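Local atomic coordinates of CBS domain-containing predicted protein TM0935 (Thermotoga maritima, PDB entry 1O50), a protein that is of unknown function but carries a pair of CBS domains, modules that in relatives often bind adenosine-containing ligands and regulate other proteins. Residues A[25-30]-A[43-48]; A[36-41]-A[66-71]; A[50-53]-A[58-61]; A[61-66]-A[96-101]; A[119-122]-A[128-131]. All blocks are in the same frame, centred on the assembly; numbering follows the deposited sequence.

Contacts 2, 4 and 5 are buried and hold by apolar side chains alone. Contacts 1 and 3 are only partly buried and use polar links: a salt bridge with bridging waters in contact 1, backbone hydrogen bonds round a beta bulge in contact 3. Contacts 1 and 2 share helix 35-44, contacts 2 and 4 share helix 65-77, and contacts 3 and 4 share strand 58-64, meeting at Gly61. Contacts 1 to 3 lie in the first CBS domain, and contact 4 joins its strand 58-64 to helix 98-101. Contact 5 lies in the second CBS domain, its centre about 18 Å from that of contact 2, yet its strand touches contact 3 through Tyr52 and Thr50.

Contact 1 (A[25-30]-A[43-48]); sequences KPTVVE and LEDPVT
Lys25 and Asp45 make the outer, charged half of this contact, which joins the approach to strand 27-29 with the turn leaving helix 35-44 inside a beta-alpha-beta unit of the first CBS domain. Lys25 NZ comes to 3.3 Å from Asp45 OD2, a salt bridge whose hydrogen bond is weak. The lysine chain reaches it by curling, bent at chi2, chi3 and chi4. Deeper in, the side chains of Thr27 and Thr48 cross at about a right angle with their OG1 atoms 3.4 Å apart. A water sits among these groups, 2.7 Å from Thr48 OG1, to which it donates. Lys25 O, Thr27 OG1 and Asp45 OD2 lie round the same water, which has too few protons to serve every acceptor at once. Another water accepts from Lys25 N and also lies beside Asp45 OD2. With an alanine here, the site of Thr48 would probably lose both the hydroxyl that accepts from the bridging water and a side-chain tie in its own turn. That turn, type I, sets Asp45 and Thr48 relative to each other. Asp45 O accepts from Thr48 N at 2.9 Å and, in the carbonyl plane, from Thr48 OG1 at a short 2.5 Å.

Contact 2 (A[36-41]-A[66-71]); sequences EEIVDR and MHLLKV
This is a purely apolar helix-to-helix contact in the core of the first CBS domain, where Leu68 of helix 65-77 reaches across to Ile38 and Val39 of helix 35-44. The backbones stay well apart, with the CA atoms of Val39 and Leu68 at 9.0 Å, and the gap is bridged by side chains alone. Leu68 does the reaching. Its CG stands anti to the backbone N (chi1 -174°), which carries the isobutyl group out from its helix, and one branch, CD2, makes the meeting. A single methyl thus touches two successive positions of the facing helix. Other parts of the fold pack on the same cluster: Ile63 of strand 58-64 touches both Ile38 and Leu68, Ile101 packs on Leu68, and Ile35 and Ile42 of helix 35-44 add their own side chains to the leucine. The second subunit also comes in, its Trp152 on Val39 and its Leu148 on Leu68. Ile38 points its CB toward helix 65-77, and its CG2 lies 4.2 Å from Leu68 CD2. Val39 meets the leucine at an oblique angle and offers the methyl that lies beside its own backbone N, so that Val39 CG2 comes to 4.1 Å from Leu68 CD2.

Contact 3 (A[50-53]-A[58-61]); sequences TVYV and KLVG
Val53 is gripped tightly by Val60 and Gly61, while the side chain of Lys58, at the start of the second strand, points away and adds almost nothing to the contact. Both peptide N-H groups of the pair point at Val53 O: Val60 N at 2.8 Å, nearly along the C=O axis, and Gly61 N at 3.2 Å, tilted somewhat from the carbonyl plane. In return Val53 N donates a hydrogen bond to Gly61 O at 3.0 Å, from above the plane of that carbonyl. Two residues facing one make a classic beta bulge in the hairpin of strands 50-55 and 58-64, and the short segments run at 117° to each other. Packing is close here, with Val60 CG2, held between its backbone N and carbonyl carbon, only 3.3 Å from Val53 O. Val53 CB lies 3.8 Å from Gly61 O, over the glycine backbone. The link between Tyr52 and Leu59 is slighter: Leu59 CD1 rests on Tyr52 CB at 3.8 Å and lies obliquely to the ring, while the tyrosine hydroxyl binds Asp141. Looser still is Lys58, partly exposed, whose NZ bonds to Lys135 O.

Contact 4 (A[61-66]-A[96-101]); sequences GMIPVM and KNASEI
Where Ile63 meets Ala98 and Ile101 there is no flat group at all, only methyls and methylenes; a planar group on the 96-101 side, the Asn97 amide, serves its own segment. Ser99 OG donates to Asn97 OD1 from above the amide's carbonyl plane, 38° out of it, at 2.9 Å. Glu100 N adds a weak bond to that same oxygen, so Asn97 is the N-cap of the short, loosely bonded helix 98-101. Across the contact, Ile63 works with both ends of its branched chain. Ile63 CG2 touches Ile101 CD1 at 3.8 Å, and Ile63 CD1 lies 4.0 Å from Ala98 CB and 3.9 Å from Ile101 CG1. The two isoleucines cross at about a right angle. Ile101 holds CG1 between its backbone N and carbonyl carbon (chi1 63°), which turns CD1 back to strand 58-64 although its CB does not point there. The contact thus sets the short helix 98-101 against strand 58-64. Around it, Ile38 of helix 35-44 touches Ala98, Ile35 of that helix and Val71 of helix 65-77 pack on Ile101, and Val53 of strand 50-55 reaches Ile63 and Ala98.

Contact 5 (A[119-122]-A[128-131]); sequences KLMI and EMPV
Met129 reaches from its strand to Leu120 and Met121, two successive residues of the helix. Its CB points toward the helix and CG is anti to the carbonyl carbon (chi1 -88°); the chain then runs straight through chi2 before bending at the sulfur (chi3 -60°). The bend divides the work. The sulfur lies against the Leu120 stem, Met129 SD 3.9 Å from Leu120 CB, with the CD1 branch a little farther away, and the two side chains cross at about a right angle. The terminal methyl turns to Met121, where Met129 CE is 3.7 Å from Met121 CG. Met121 is extended beyond CG, and its own methyl comes alongside, Met121 CE to Met129 CE at 3.7 Å. In the second CBS domain these residues join helix 114-124 to strand 128-132, which follows it and pairs antiparallel with strand 138-143. An alanine in place of Met129 is likely to open a gap beside Leu120 and take away the methyl that Met121 CG and CE rest on. Val108 touches Leu120 and Met129, while Ile147 of helix 144-153 and, from the second subunit, Leu69 pack on Met121.

Contact 1 (A[25-30]-A[43-48])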
# COMPACT_ATOMS: atom_id res chain seq x y z
N LYS A 25 -10.48 -8.68 7.16
CA LYS A 25 -11.91 -8.57 6.79
C LYS A 25 -11.98 -7.72 5.56
O LYS A 25 -11.55 -6.57 5.61
CB LYS A 25 -12.74 -7.88 7.88
CG LYS A 25 -12.38 -8.22 9.35
CD LYS A 25 -11.52 -7.10 10.05
CE LYS A 25 -12.38 -5.86 10.46
NZ LYS A 25 -12.67 -4.95 9.29
N PRO A 26 -12.51 -8.25 4.45
CA PRO A 26 -12.63 -7.45 3.23
C PRO A 26 -13.53 -6.23 3.46
O PRO A 26 -14.53 -6.33 4.15
CB PRO A 26 -13.26 -8.40 2.21
CG PRO A 26 -13.19 -9.75 2.81
CD PRO A 26 -13.05 -9.60 4.29
N THR A 27 -13.14 -5.11 2.91
CA THR A 27 -13.95 -3.90 2.90
C THR A 27 -14.72 -3.79 1.61
O THR A 27 -14.14 -3.55 0.57
CB THR A 27 -13.06 -2.67 2.99
OG1 THR A 27 -12.46 -2.65 4.29
CG2 THR A 27 -13.89 -1.38 2.91
N VAL A 28 -16.03 -3.91 1.74
CA VAL A 28 -16.94 -4.01 0.62
C VAL A 28 -18.03 -2.91 0.66
O VAL A 28 -18.80 -2.81 1.63
CB VAL A 28 -17.69 -5.38 0.63
CG1 VAL A 28 -18.46 -5.54 -0.64
CG2 VAL A 28 -16.75 -6.54 0.80
N VAL A 29 -18.12 -2.14 -0.44
CA VAL A 29 -19.07 -1.06 -0.65
C VAL A 29 -20.00 -1.39 -1.82
O VAL A 29 -19.82 -2.39 -2.51
CB VAL A 29 -18.35 0.29 -0.89
CG1 VAL A 29 -17.47 0.66 0.33
CG2 VAL A 29 -17.51 0.27 -2.10
N GLU A 30 -21.03 -0.56 -1.97
CA GLU A 30 -22.00 -0.61 -3.07
C GLU A 30 -21.61 0.41 -4.12
O GLU A 30 -20.83 1.29 -3.86
CB GLU A 30 -23.39 -0.27 -2.53
CG GLU A 30 -23.99 -1.29 -1.55
CD GLU A 30 -24.42 -2.58 -2.21
OE1 GLU A 30 -23.88 -3.65 -1.82
OE2 GLU A 30 -25.30 -2.56 -3.12
N LEU A 43 -10.25 4.44 6.82
CA LEU A 43 -9.71 4.98 8.08
C LEU A 43 -10.08 4.14 9.32
O LEU A 43 -9.35 4.15 10.35
CB LEU A 43 -10.16 6.44 8.27
CG LEU A 43 -9.62 7.42 7.21
CD1 LEU A 43 -10.37 8.80 7.25
CD2 LEU A 43 -8.10 7.63 7.39
N GLU A 44 -11.21 3.43 9.25
CA GLU A 44 -11.62 2.56 10.38
C GLU A 44 -10.81 1.24 10.43
O GLU A 44 -10.66 0.66 11.46
CB GLU A 44 -13.12 2.24 10.34
CG GLU A 44 -13.68 1.78 11.68
CD GLU A 44 -13.71 0.26 11.88
OE1 GLU A 44 -13.51 -0.49 10.87
OE2 GLU A 44 -13.97 -0.20 13.04
N ASP A 45 -10.32 0.80 9.28
CA ASP A 45 -9.53 -0.41 9.15
C ASP A 45 -8.32 -0.10 8.25
O ASP A 45 -8.31 -0.49 7.07
CB ASP A 45 -10.39 -1.52 8.51
CG ASP A 45 -9.75 -2.90 8.63
OD1 ASP A 45 -8.94 -3.12 9.57
OD2 ASP A 45 -9.98 -3.82 7.81
N PRO A 46 -7.37 0.67 8.78
CA PRO A 46 -6.30 1.25 7.96
C PRO A 46 -5.26 0.30 7.32
O PRO A 46 -4.46 0.76 6.52
CB PRO A 46 -5.64 2.27 8.93
CG PRO A 46 -6.03 1.89 10.26
CD PRO A 46 -7.32 1.18 10.15
N VAL A 47 -5.33 -0.99 7.63
CA VAL A 47 -4.59 -2.04 6.95
C VAL A 47 -5.12 -2.22 5.53
O VAL A 47 -4.43 -2.78 4.65
CB VAL A 47 -4.67 -3.39 7.80
CG1 VAL A 47 -6.01 -4.08 7.72
CG2 VAL A 47 -3.56 -4.35 7.47
N THR A 48 -6.32 -1.70 5.29
CA THR A 48 -7.05 -1.94 4.08
C THR A 48 -6.26 -1.33 2.96
O THR A 48 -5.84 -0.20 3.06
CB THR A 48 -8.40 -1.26 4.16
OG1 THR A 48 -9.23 -1.87 5.15
CG2 THR A 48 -9.19 -1.44 2.90
O HOH W 1 -8.74 -6.19 7.42
O HOH W 2 -10.22 -4.34 5.19

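Contact 2 (A[36-41]-A[66-71])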
# COMPACT_ATOMS: atom_id res chain seq x y z
N GLU A 36 -16.42 9.81 0.00
CA GLU A 36 -16.13 10.17 1.41
C GLU A 36 -16.41 8.95 2.35
O GLU A 36 -15.65 8.69 3.28
CB GLU A 36 -16.90 11.40 1.82
CG GLU A 36 -16.49 11.84 3.22
CD GLU A 36 -17.17 13.09 3.79
OE1 GLU A 36 -17.79 13.85 3.06
OE2 GLU A 36 -17.05 13.34 5.03
N GLU A 37 -17.47 8.19 2.10
CA GLU A 37 -17.75 7.01 2.96
C GLU A 37 -16.71 5.91 2.73
O GLU A 37 -16.36 5.16 3.59
CB GLU A 37 -19.14 6.50 2.71
CG GLU A 37 -19.57 5.37 3.64
CD GLU A 37 -20.98 4.87 3.34
OE1 GLU A 37 -21.77 5.65 2.73
OE2 GLU A 37 -21.30 3.71 3.73
N ILE A 38 -16.18 5.83 1.52
CA ILE A 38 -15.12 4.86 1.23
C ILE A 38 -13.89 5.18 2.03
O ILE A 38 -13.31 4.29 2.66
CB ILE A 38 -14.78 4.85 -0.28
CG1 ILE A 38 -16.01 4.37 -1.00
CG2 ILE A 38 -13.58 3.94 -0.52
CD1 ILE A 38 -15.96 4.32 -2.54
N VAL A 39 -13.54 6.47 2.07
CA VAL A 39 -12.48 6.95 2.93
C VAL A 39 -12.76 6.65 4.41
O VAL A 39 -11.87 6.19 5.13
CB VAL A 39 -12.22 8.46 2.63
CG1 VAL A 39 -11.28 9.03 3.58
CG2 VAL A 39 -11.69 8.65 1.22
N ASP A 40 -13.96 6.90 4.89
CA ASP A 40 -14.28 6.56 6.28
C ASP A 40 -14.02 5.07 6.58
O ASP A 40 -13.47 4.73 7.61
CB ASP A 40 -15.73 6.86 6.63
CG ASP A 40 -16.10 8.35 6.54
OD1 ASP A 40 -15.25 9.24 6.83
OD2 ASP A 40 -17.27 8.67 6.24
N ARG A 41 -14.47 4.17 5.70
CA ARG A 41 -14.20 2.72 5.80
C ARG A 41 -12.72 2.38 5.82
O ARG A 41 -12.29 1.53 6.57
CB ARG A 41 -14.85 1.95 4.64
CG ARG A 41 -16.41 2.00 4.60
CD ARG A 41 -17.11 1.30 5.71
NE ARG A 41 -16.80 -0.14 5.82
CZ ARG A 41 -17.31 -1.15 5.07
NH1 ARG A 41 -18.17 -0.92 4.08
NH2 ARG A 41 -16.94 -2.40 5.34
N MET A 66 -4.21 3.31 -4.00
CA MET A 66 -3.35 4.18 -4.82
C MET A 66 -4.18 4.73 -5.99
O MET A 66 -3.89 5.84 -6.52
CB MET A 66 -2.09 3.45 -5.31
CG MET A 66 -1.28 4.22 -6.38
SD MET A 66 -0.50 5.84 -5.75
CE MET A 66 0.87 5.21 -4.93
N HIS A 67 -5.16 3.95 -6.45
CA HIS A 67 -6.06 4.47 -7.49
C HIS A 67 -6.89 5.67 -6.92
O HIS A 67 -7.01 6.68 -7.57
CB HIS A 67 -6.98 3.40 -8.03
CG HIS A 67 -7.92 3.88 -9.10
ND1 HIS A 67 -7.50 4.46 -10.28
CD2 HIS A 67 -9.27 3.81 -9.17
CE1 HIS A 67 -8.56 4.73 -11.03
NE2 HIS A 67 -9.65 4.37 -10.37
N LEU A 68 -7.38 5.55 -5.69
CA LEU A 68 -8.14 6.60 -5.00
C LEU A 68 -7.28 7.85 -4.77
O LEU A 68 -7.75 8.99 -4.92
CB LEU A 68 -8.67 6.07 -3.66
CG LEU A 68 -9.61 6.96 -2.85
CD1 LEU A 68 -10.73 7.57 -3.71
CD2 LEU A 68 -10.21 6.18 -1.65
N LEU A 69 -6.00 7.63 -4.48
CA LEU A 69 -5.05 8.71 -4.29
C LEU A 69 -4.87 9.45 -5.63
O LEU A 69 -4.88 10.68 -5.67
CB LEU A 69 -3.72 8.14 -3.78
CG LEU A 69 -2.68 9.14 -3.29
CD1 LEU A 69 -3.19 9.82 -2.00
CD2 LEU A 69 -1.29 8.50 -3.07
N LYS A 70 -4.77 8.71 -6.72
CA LYS A 70 -4.58 9.28 -8.03
C LYS A 70 -5.83 10.08 -8.48
O LYS A 70 -5.73 11.20 -8.97
CB LYS A 70 -4.20 8.20 -9.07
CG LYS A 70 -2.77 7.71 -8.94
CD LYS A 70 -2.51 6.54 -9.88
CE LYS A 70 -1.11 5.95 -9.69
NZ LYS A 70 -0.89 4.71 -10.57
N VAL A 71 -6.99 9.47 -8.30
CA VAL A 71 -8.28 10.09 -8.57
C VAL A 71 -8.37 11.42 -7.78
O VAL A 71 -8.86 12.43 -8.29
CB VAL A 71 -9.42 9.10 -8.18
CG1 VAL A 71 -10.72 9.82 -7.95
CG2 VAL A 71 -9.56 8.03 -9.24

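Contact 3 (A[50-53]-A[58-61])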
# COMPACT_ATOMS: atom_id res chain seq x y z
N THR A 50 -7.14 -2.36 -0.57
CA THR A 50 -8.06 -2.40 -1.70
C THR A 50 -9.50 -2.49 -1.16
O THR A 50 -9.82 -3.36 -0.32
CB THR A 50 -7.76 -3.58 -2.65
OG1 THR A 50 -6.37 -3.59 -3.09
CG2 THR A 50 -8.56 -3.41 -3.97
N VAL A 51 -10.36 -1.57 -1.63
CA VAL A 51 -11.80 -1.64 -1.46
C VAL A 51 -12.49 -2.38 -2.60
O VAL A 51 -12.19 -2.17 -3.77
CB VAL A 51 -12.40 -0.22 -1.24
CG1 VAL A 51 -13.91 -0.30 -1.13
CG2 VAL A 51 -11.80 0.40 0.06
N TYR A 52 -13.44 -3.23 -2.25
CA TYR A 52 -14.22 -3.97 -3.23
C TYR A 52 -15.62 -3.36 -3.32
O TYR A 52 -16.12 -2.80 -2.35
CB TYR A 52 -14.33 -5.46 -2.86
CG TYR A 52 -12.98 -6.05 -2.46
CD1 TYR A 52 -11.87 -5.90 -3.29
CD2 TYR A 52 -12.81 -6.76 -1.27
CE1 TYR A 52 -10.64 -6.41 -2.94
CE2 TYR A 52 -11.55 -7.28 -0.92
CZ TYR A 52 -10.49 -7.10 -1.76
OH TYR A 52 -9.26 -7.60 -1.45
N VAL A 53 -16.23 -3.54 -4.49
CA VAL A 53 -17.56 -3.06 -4.80
C VAL A 53 -18.40 -4.26 -5.25
O VAL A 53 -18.03 -4.98 -6.20
CB VAL A 53 -17.52 -1.96 -5.93
CG1 VAL A 53 -18.91 -1.33 -6.14
CG2 VAL A 53 -16.50 -0.91 -5.61
N LYS A 58 -22.29 -10.05 -5.62
CA LYS A 58 -21.31 -10.38 -6.65
C LYS A 58 -20.26 -9.30 -6.68
O LYS A 58 -20.56 -8.14 -6.51
CB LYS A 58 -22.00 -10.45 -8.02
CG LYS A 58 -23.23 -11.35 -8.05
CD LYS A 58 -22.88 -12.79 -7.74
CE LYS A 58 -24.02 -13.75 -8.08
NZ LYS A 58 -23.56 -15.19 -7.97
N LEU A 59 -19.01 -9.68 -6.89
CA LEU A 59 -17.90 -8.74 -7.05
C LEU A 59 -17.97 -8.04 -8.43
O LEU A 59 -17.95 -8.68 -9.46
CB LEU A 59 -16.59 -9.49 -6.89
CG LEU A 59 -15.32 -8.66 -6.99
CD1 LEU A 59 -15.20 -7.72 -5.80
CD2 LEU A 59 -14.14 -9.60 -7.11
N VAL A 60 -18.04 -6.70 -8.44
CA VAL A 60 -18.12 -5.94 -9.68
C VAL A 60 -17.04 -4.89 -9.87
O VAL A 60 -16.85 -4.44 -10.98
CB VAL A 60 -19.54 -5.28 -9.92
CG1 VAL A 60 -20.60 -6.36 -9.99
CG2 VAL A 60 -19.88 -4.26 -8.88
N GLY A 61 -16.31 -4.48 -8.83
CA GLY A 61 -15.19 -3.60 -9.08
C GLY A 61 -14.23 -3.57 -7.91
O GLY A 61 -14.51 -4.11 -6.85

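Contact 4 (A[61-66]-A[96-101])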
# COMPACT_ATOMS: atom_id res chain seq x y z
N GLY A 61 -16.31 -4.48 -8.83
CA GLY A 61 -15.19 -3.60 -9.08
C GLY A 61 -14.23 -3.57 -7.91
O GLY A 61 -14.51 -4.11 -6.85
N MET A 62 -13.14 -2.85 -8.06
CA MET A 62 -12.24 -2.69 -6.94
C MET A 62 -11.64 -1.29 -6.96
O MET A 62 -11.55 -0.65 -7.95
CB MET A 62 -11.13 -3.78 -7.00
CG MET A 62 -10.13 -3.55 -8.16
SD MET A 62 -8.67 -4.69 -8.26
CE MET A 62 -7.61 -3.86 -9.52
N ILE A 63 -11.26 -0.78 -5.80
CA ILE A 63 -10.65 0.51 -5.76
C ILE A 63 -9.40 0.34 -4.88
O ILE A 63 -9.51 0.33 -3.65
CB ILE A 63 -11.66 1.49 -5.10
CG1 ILE A 63 -12.98 1.52 -5.88
CG2 ILE A 63 -11.01 2.88 -4.90
CD1 ILE A 63 -14.15 2.29 -5.16
N PRO A 64 -8.24 0.11 -5.50
CA PRO A 64 -6.97 0.22 -4.78
C PRO A 64 -6.75 1.61 -4.19
O PRO A 64 -7.09 2.65 -4.79
CB PRO A 64 -5.94 -0.05 -5.89
CG PRO A 64 -6.64 -0.86 -6.80
CD PRO A 64 -8.03 -0.27 -6.92
N VAL A 65 -6.19 1.66 -2.99
CA VAL A 65 -6.00 2.94 -2.35
C VAL A 65 -5.14 3.86 -3.22
O VAL A 65 -5.35 5.08 -3.21
CB VAL A 65 -5.38 2.77 -0.99
CG1 VAL A 65 -4.89 4.13 -0.44
CG2 VAL A 65 -6.40 2.14 -0.08
N MET A 66 -4.21 3.31 -4.00
CA MET A 66 -3.35 4.18 -4.82
C MET A 66 -4.18 4.73 -5.99
O MET A 66 -3.89 5.84 -6.52
CB MET A 66 -2.09 3.45 -5.31
CG MET A 66 -1.28 4.22 -6.38
SD MET A 66 -0.50 5.84 -5.75
CE MET A 66 0.87 5.21 -4.93
N LYS A 96 -19.40 11.50 -7.40
CA LYS A 96 -18.36 11.17 -6.44
C LYS A 96 -18.73 9.88 -5.66
O LYS A 96 -18.92 9.88 -4.46
CB LYS A 96 -18.10 12.37 -5.53
CG LYS A 96 -17.62 13.62 -6.33
CD LYS A 96 -18.20 14.92 -5.77
CE LYS A 96 -17.89 16.06 -6.73
NZ LYS A 96 -18.35 17.40 -6.22
N ASN A 97 -18.85 8.79 -6.38
CA ASN A 97 -19.16 7.52 -5.74
C ASN A 97 -18.24 6.38 -6.25
O ASN A 97 -17.43 6.58 -7.16
CB ASN A 97 -20.66 7.19 -5.81
CG ASN A 97 -21.18 6.97 -7.25
OD1 ASN A 97 -20.48 6.51 -8.14
ND2 ASN A 97 -22.45 7.25 -7.43
N ALA A 98 -18.37 5.21 -5.64
CA ALA A 98 -17.61 4.05 -6.04
C ALA A 98 -17.73 3.71 -7.52
O ALA A 98 -16.72 3.40 -8.16
CB ALA A 98 -18.08 2.84 -5.23
N SER A 99 -18.92 3.75 -8.11
CA SER A 99 -19.04 3.32 -9.52
C SER A 99 -18.30 4.17 -10.56
O SER A 99 -18.04 3.72 -11.69
CB SER A 99 -20.51 3.13 -9.94
OG SER A 99 -21.20 4.34 -9.89
N GLU A 100 -18.02 5.42 -10.21
CA GLU A 100 -17.29 6.33 -11.09
C GLU A 100 -15.81 6.05 -11.12
O GLU A 100 -15.13 6.42 -12.11
CB GLU A 100 -17.46 7.78 -10.61
CG GLU A 100 -18.82 8.38 -10.86
CD GLU A 100 -18.93 9.87 -10.51
OE1 GLU A 100 -18.31 10.36 -9.51
OE2 GLU A 100 -19.74 10.53 -11.21
N ILE A 101 -15.29 5.52 -10.01
CA ILE A 101 -13.86 5.18 -9.89
C ILE A 101 -13.45 3.67 -9.87
O ILE A 101 -12.26 3.39 -9.94
CB ILE A 101 -13.22 5.92 -8.69
CG1 ILE A 101 -13.83 5.53 -7.36
CG2 ILE A 101 -13.40 7.39 -8.90
CD1 ILE A 101 -12.95 5.96 -6.15

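Contact 5 (A[119-122]-A[128-131])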
# COMPACT_ATOMS: atom_id res chain seq x y z
N LYS A 119 2.32 -12.37 -8.82
CA LYS A 119 2.46 -11.80 -10.16
C LYS A 119 1.34 -10.80 -10.44
O LYS A 119 1.58 -9.73 -10.95
CB LYS A 119 2.46 -12.88 -11.23
CG LYS A 119 2.53 -12.33 -12.64
CD LYS A 119 2.35 -13.43 -13.70
CE LYS A 119 2.18 -12.85 -15.10
NZ LYS A 119 3.46 -12.32 -15.65
N LEU A 120 0.12 -11.18 -10.08
CA LEU A 120 -1.05 -10.32 -10.22
C LEU A 120 -0.91 -9.04 -9.42
O LEU A 120 -1.21 -7.97 -9.91
CB LEU A 120 -2.33 -11.06 -9.75
CG LEU A 120 -2.86 -12.13 -10.71
CD1 LEU A 120 -3.98 -12.90 -10.01
CD2 LEU A 120 -3.35 -11.53 -12.03
N MET A 121 -0.49 -9.17 -8.18
CA MET A 121 -0.28 -8.01 -7.37
C MET A 121 0.68 -7.07 -8.02
O MET A 121 0.40 -5.89 -8.16
CB MET A 121 0.26 -8.39 -6.02
CG MET A 121 -0.79 -8.94 -5.12
SD MET A 121 -0.27 -9.04 -3.43
CE MET A 121 -1.59 -10.04 -2.91
N ILE A 122 1.82 -7.60 -8.42
CA ILE A 122 2.85 -6.76 -9.02
C ILE A 122 2.43 -6.12 -10.35
O ILE A 122 2.58 -4.91 -10.53
CB ILE A 122 4.16 -7.54 -9.14
CG1 ILE A 122 4.75 -7.77 -7.74
CG2 ILE A 122 5.17 -6.72 -9.96
CD1 ILE A 122 5.81 -8.87 -7.65
N GLU A 128 -3.79 -6.08 -2.26
CA GLU A 128 -4.90 -6.79 -1.58
C GLU A 128 -5.87 -7.16 -2.64
O GLU A 128 -6.21 -6.35 -3.52
CB GLU A 128 -5.60 -5.93 -0.54
CG GLU A 128 -6.58 -6.69 0.33
CD GLU A 128 -7.33 -5.85 1.34
OE1 GLU A 128 -7.07 -4.67 1.42
OE2 GLU A 128 -8.18 -6.39 2.09
N MET A 129 -6.29 -8.41 -2.59
CA MET A 129 -7.12 -9.00 -3.61
C MET A 129 -8.11 -9.84 -2.90
O MET A 129 -7.77 -10.44 -1.89
CB MET A 129 -6.32 -9.93 -4.51
CG MET A 129 -5.69 -9.28 -5.64
SD MET A 129 -4.85 -10.39 -6.80
CE MET A 129 -3.73 -11.04 -5.73
N PRO A 130 -9.32 -9.98 -3.46
CA PRO A 130 -10.32 -10.85 -2.86
C PRO A 130 -10.12 -12.26 -3.37
O PRO A 130 -9.58 -12.44 -4.46
CB PRO A 130 -11.62 -10.26 -3.39
CG PRO A 130 -11.27 -9.78 -4.74
CD PRO A 130 -9.83 -9.35 -4.69
N VAL A 131 -10.55 -13.24 -2.59
CA VAL A 131 -10.58 -14.63 -3.00
C VAL A 131 -12.04 -14.95 -3.26
O VAL A 131 -12.89 -14.72 -2.41
CB VAL A 131 -9.99 -15.56 -1.91
CG1 VAL A 131 -9.93 -16.98 -2.39
CG2 VAL A 131 -8.58 -15.03 -1.47